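Local coordinates for protein putative methylase (PDB 3LDU) that binds GTP in a Rossmann-like methyltransferase domain and probably methylates guanine bases of ribosomal RNA, at residues A[261-266]-A[287-292]. Residues are numbered along the deposited sequence; the frame is centred on the assembly and turned at random.
With GTP (guanosine-5'-triphosphate), chain B.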
ATOM      1  N   TYR A 261     -16.805  10.982  -9.397  1.00 18.08           N
ATOM      2  CA  TYR A 261     -17.456  10.273 -10.490  1.00 17.52           C
ATOM      3  C   TYR A 261     -16.538   9.327 -11.234  1.00 20.39           C
ATOM      4  O   TYR A 261     -15.398   9.666 -11.517  1.00 23.13           O
ATOM      5  CB  TYR A 261     -17.983  11.298 -11.506  1.00 22.03           C
ATOM      6  CG  TYR A 261     -19.021  12.208 -10.919  1.00 24.97           C
ATOM      7  CD1 TYR A 261     -20.371  11.945 -11.094  1.00 25.33           C
ATOM      8  CD2 TYR A 261     -18.652  13.321 -10.172  1.00 29.49           C
ATOM      9  CE1 TYR A 261     -21.340  12.774 -10.539  1.00 34.30           C
ATOM     10  CE2 TYR A 261     -19.610  14.155  -9.618  1.00 35.05           C
ATOM     11  CZ  TYR A 261     -20.949  13.875  -9.803  1.00 39.37           C
ATOM     12  OH  TYR A 261     -21.902  14.700  -9.251  1.00 45.47           O
ATOM     13  N   GLY A 262     -17.062   8.156 -11.588  1.00 20.46           N
ATOM     14  CA  GLY A 262     -16.321   7.220 -12.414  1.00 19.46           C
ATOM     15  C   GLY A 262     -17.120   6.866 -13.655  1.00 22.82           C
ATOM     16  O   GLY A 262     -18.353   6.765 -13.597  1.00 23.65           O
ATOM     17  N   TYR A 263     -16.421   6.704 -14.778  1.00 20.65           N
ATOM     18  CA  TYR A 263     -17.016   6.173 -16.006  1.00 19.61           C
ATOM     19  C   TYR A 263     -16.164   5.038 -16.545  1.00 17.40           C
ATOM     20  O   TYR A 263     -14.947   5.037 -16.370  1.00 22.06           O
ATOM     21  CB  TYR A 263     -17.128   7.263 -17.082  1.00 19.76           C
ATOM     22  CG  TYR A 263     -17.931   8.441 -16.618  1.00 20.82           C
ATOM     23  CD1 TYR A 263     -19.314   8.433 -16.707  1.00 23.18           C
ATOM     24  CD2 TYR A 263     -17.310   9.554 -16.067  1.00 24.61           C
ATOM     25  CE1 TYR A 263     -20.058   9.494 -16.258  1.00 25.44           C
ATOM     26  CE2 TYR A 263     -18.047  10.630 -15.618  1.00 25.45           C
ATOM     27  CZ  TYR A 263     -19.422  10.596 -15.726  1.00 27.98           C
ATOM     28  OH  TYR A 263     -20.175  11.651 -15.278  1.00 30.26           O
ATOM     29  N   ASP A 264     -16.801   4.077 -17.210  1.00 18.45           N
ATOM     30  CA  ASP A 264     -16.068   3.037 -17.930  1.00 22.27           C
ATOM     31  C   ASP A 264     -16.991   2.514 -19.027  1.00 24.60           C
ATOM     32  O   ASP A 264     -18.208   2.617 -18.901  1.00 24.69           O
ATOM     33  CB  ASP A 264     -15.665   1.903 -16.966  1.00 19.41           C
ATOM     34  CG  ASP A 264     -14.517   1.062 -17.502  1.00 27.03           C
ATOM     35  OD1 ASP A 264     -13.402   1.148 -16.938  1.00 26.39           O
ATOM     36  OD2 ASP A 264     -14.722   0.319 -18.488  1.00 28.90           O
ATOM     37  N   ILE A 265     -16.430   1.975 -20.107  1.00 22.54           N
ATOM     38  CA  ILE A 265     -17.275   1.362 -21.135  1.00 25.76           C
ATOM     39  C   ILE A 265     -17.586  -0.109 -20.849  1.00 25.51           C
ATOM     40  O   ILE A 265     -18.413  -0.718 -21.535  1.00 24.58           O
ATOM     41  CB  ILE A 265     -16.687   1.487 -22.557  1.00 31.59           C
ATOM     42  CG1 ILE A 265     -15.330   0.773 -22.638  1.00 31.77           C
ATOM     43  CG2 ILE A 265     -16.614   2.953 -22.984  1.00 28.83           C
ATOM     44  CD1 ILE A 265     -14.757   0.722 -24.036  1.00 36.82           C
ATOM     45  N   ASP A 266     -16.913  -0.680 -19.847  1.00 27.80           N
ATOM     46  CA  ASP A 266     -17.166  -2.060 -19.433  1.00 25.15           C
ATOM     47  C   ASP A 266     -18.266  -2.056 -18.371  1.00 24.91           C
ATOM     48  O   ASP A 266     -18.030  -1.709 -17.214  1.00 25.09           O
ATOM     49  CB  ASP A 266     -15.870  -2.696 -18.889  1.00 25.60           C
ATOM     50  CG  ASP A 266     -16.032  -4.180 -18.505  1.00 35.57           C
ATOM     51  OD1 ASP A 266     -17.158  -4.639 -18.250  1.00 29.68           O
ATOM     52  OD2 ASP A 266     -15.011  -4.895 -18.460  1.00 37.81           O
ATOM     53  N   GLU A 287     -20.394   8.255  -7.726  1.00 21.67           N
ATOM     54  CA  GLU A 287     -21.375   7.845  -8.717  1.00 25.32           C
ATOM     55  C   GLU A 287     -20.639   7.243  -9.915  1.00 23.39           C
ATOM     56  O   GLU A 287     -19.799   7.901 -10.527  1.00 24.06           O
ATOM     57  CB  GLU A 287     -22.241   9.034  -9.135  1.00 30.61           C
ATOM     58  CG  GLU A 287     -23.202   8.718 -10.255  1.00 39.55           C
ATOM     59  CD  GLU A 287     -24.055   9.916 -10.639  1.00 42.98           C
ATOM     60  OE1 GLU A 287     -24.611  10.564  -9.726  1.00 45.71           O
ATOM     61  OE2 GLU A 287     -24.172  10.196 -11.853  1.00 40.41           O
ATOM     62  N   PHE A 288     -20.948   5.986 -10.217  1.00 23.21           N
ATOM     63  CA  PHE A 288     -20.313   5.242 -11.299  1.00 24.98           C
ATOM     64  C   PHE A 288     -21.338   5.073 -12.411  1.00 25.07           C
ATOM     65  O   PHE A 288     -22.504   4.784 -12.132  1.00 26.05           O
ATOM     66  CB  PHE A 288     -19.926   3.836 -10.835  1.00 22.69           C
ATOM     67  CG  PHE A 288     -18.814   3.784  -9.812  1.00 20.11           C
ATOM     68  CD1 PHE A 288     -17.490   3.990 -10.187  1.00 19.38           C
ATOM     69  CD2 PHE A 288     -19.087   3.461  -8.499  1.00 27.30           C
ATOM     70  CE1 PHE A 288     -16.451   3.906  -9.245  1.00 22.79           C
ATOM     71  CE2 PHE A 288     -18.065   3.371  -7.561  1.00 26.06           C
ATOM     72  CZ  PHE A 288     -16.749   3.600  -7.938  1.00 25.11           C
ATOM     73  N   ASN A 289     -20.904   5.251 -13.655  1.00 23.06           N
ATOM     74  CA  ASN A 289     -21.776   5.118 -14.828  1.00 27.30           C
ATOM     75  C   ASN A 289     -21.012   4.556 -16.019  1.00 27.62           C
ATOM     76  O   ASN A 289     -19.806   4.761 -16.148  1.00 22.55           O
ATOM     77  CB  ASN A 289     -22.346   6.480 -15.242  1.00 32.48           C
ATOM     78  CG  ASN A 289     -23.419   6.983 -14.300  1.00 34.28           C
ATOM     79  OD1 ASN A 289     -24.472   6.361 -14.146  1.00 34.27           O
ATOM     80  ND2 ASN A 289     -23.158   8.124 -13.667  1.00 38.13           N
ATOM     81  N   VAL A 290     -21.716   3.860 -16.902  1.00 25.94           N
ATOM     82  CA  VAL A 290     -21.136   3.553 -18.206  1.00 25.15           C
ATOM     83  C   VAL A 290     -20.947   4.869 -18.951  1.00 28.43           C
ATOM     84  O   VAL A 290     -21.840   5.709 -18.983  1.00 27.47           O
ATOM     85  CB  VAL A 290     -22.034   2.591 -19.011  1.00 27.14           C
ATOM     86  CG1 VAL A 290     -21.500   2.408 -20.426  1.00 23.36           C
ATOM     87  CG2 VAL A 290     -22.118   1.251 -18.297  1.00 31.33           C
ATOM     88  N   GLY A 291     -19.756   5.063 -19.510  1.00 23.74           N
ATOM     89  CA  GLY A 291     -19.444   6.263 -20.264  1.00 27.38           C
ATOM     90  C   GLY A 291     -18.129   6.099 -21.003  1.00 28.80           C
ATOM     91  O   GLY A 291     -17.319   5.235 -20.661  1.00 25.96           O
ATOM     92  N   ASP A 292     -17.928   6.935 -22.022  1.00 24.99           N
ATOM     93  CA  ASP A 292     -16.744   6.913 -22.880  1.00 24.11           C
ATOM     94  C   ASP A 292     -15.861   8.126 -22.540  1.00 26.26           C
ATOM     95  O   ASP A 292     -16.255   9.265 -22.775  1.00 27.60           O
ATOM     96  CB  ASP A 292     -17.236   6.961 -24.345  1.00 22.06           C
ATOM     97  CG  ASP A 292     -16.112   6.875 -25.383  1.00 26.31           C
ATOM     98  OD1 ASP A 292     -14.913   6.880 -25.030  1.00 26.20           O
ATOM     99  OD2 ASP A 292     -16.461   6.810 -26.589  1.00 28.76           O
TER
HETATM  100  PG  GTP B 383      -9.016  -0.160 -11.380  0.70 67.03           P
HETATM  101  O1G GTP B 383      -9.629   1.202 -11.133  0.70 70.63           O
HETATM  102  O2G GTP B 383      -8.079  -0.472 -10.245  0.70 65.55           O
HETATM  103  O3G GTP B 383     -10.074  -1.239 -11.402  0.70 62.43           O
HETATM  104  O3B GTP B 383      -8.219  -0.109 -12.789  0.70 73.72           O
HETATM  105  PB  GTP B 383      -8.807  -0.886 -14.079  0.70 99.85           P
HETATM  106  O1B GTP B 383      -8.075  -2.201 -14.197  0.70 98.87           O
HETATM  107  O2B GTP B 383     -10.281  -1.149 -13.932  0.70102.45           O
HETATM  108  O3A GTP B 383      -8.520  -0.025 -15.416  0.70 44.75           O
HETATM  109  PA  GTP B 383      -7.949  -0.858 -16.683  0.70 39.98           P
HETATM  110  O1A GTP B 383      -8.774  -2.118 -16.836  0.70 59.58           O
HETATM  111  O2A GTP B 383      -6.495  -1.215 -16.478  0.70 55.74           O
HETATM  112  O5' GTP B 383      -8.166   0.022 -18.007  0.90 50.49           O
HETATM  113  C5' GTP B 383      -8.891   1.200 -17.848  0.90 48.50           C
HETATM  114  C4' GTP B 383     -10.365   0.883 -18.072  0.90 43.60           C
HETATM  115  O4' GTP B 383     -10.775   1.735 -19.105  0.90 43.80           O
HETATM  116  C3' GTP B 383     -10.717  -0.532 -18.536  0.90 34.80           C
HETATM  117  O3' GTP B 383     -11.612  -1.082 -17.592  0.90 32.86           O
HETATM  118  C2' GTP B 383     -11.433  -0.376 -19.875  0.90 35.36           C
HETATM  119  O2' GTP B 383     -12.665  -1.067 -19.931  0.90 33.59           O
HETATM  120  C1' GTP B 383     -11.757   1.098 -19.881  0.90 36.80           C
HETATM  121  N9  GTP B 383     -11.744   1.760 -21.191  0.90 29.38           N
HETATM  122  C8  GTP B 383     -11.060   1.481 -22.344  0.90 30.85           C
HETATM  123  N7  GTP B 383     -11.401   2.430 -23.258  0.90 34.27           N
HETATM  124  C5  GTP B 383     -12.290   3.288 -22.693  0.90 33.33           C
HETATM  125  C6  GTP B 383     -12.953   4.417 -23.162  0.90 38.65           C
HETATM  126  O6  GTP B 383     -12.789   4.827 -24.321  0.90 36.72           O
HETATM  127  N1  GTP B 383     -13.805   5.076 -22.300  0.90 34.03           N
HETATM  128  C2  GTP B 383     -13.999   4.633 -21.004  0.90 32.61           C
HETATM  129  N2  GTP B 383     -14.816   5.311 -20.214  0.90 30.66           N
HETATM  130  N3  GTP B 383     -13.348   3.499 -20.527  0.90 25.23           N
HETATM  131  C4  GTP B 383     -12.507   2.864 -21.384  0.90 33.81           C
HETATM  132  O   HOH W   1     -20.288   8.905 -13.184  1.00 28.65           O
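Gly262 O is gripped from across a parallel strand pair and by water 1: Asn289 N donates to it over 3.0 Å, and the water gives it a second hydrogen. That water also donates to Glu287 O and accepts from Asn289 ND2, bridging both strands. These are neighbouring strands of a right-handed beta-alpha-beta unit in the Rossmann-like methyltransferase domain, with helix 267-280 as the crossover and 286-290 at the edge of the sheet. The ladder runs on through Gly262 N to Glu287 O, Asp264 N to Asn289 O at a longer 3.3 Å, and Gly291 N to Asp264 O. Without a side chain, Gly262 lets the Phe288 ring lie close to its CA, on the face covered by helix 267-280. On the other face Asn289 CB packs 3.9 Å from Tyr263 CD1 and CE1, the side chains pointing the same way, while Asn289 ND2 binds Glu287 OE2 within its own strand. Past the strand ends, the two C-terminal loops form part of the GTP pocket. Asp264, with CG anti to its N (chi1 -160°), sets its carboxylate against the ribose diol, one oxygen to each hydroxyl: OD1 accepts from GTP O3' and also from Gly205 N. Ile265 lays CG1 and CD1 against the guanine, its CG2 touching Gly291 O. Asp264 OD2 accepts from GTP O2' at 2.9 Å and, through its anti lone pair, from Asp266 N, closing an Asx turn.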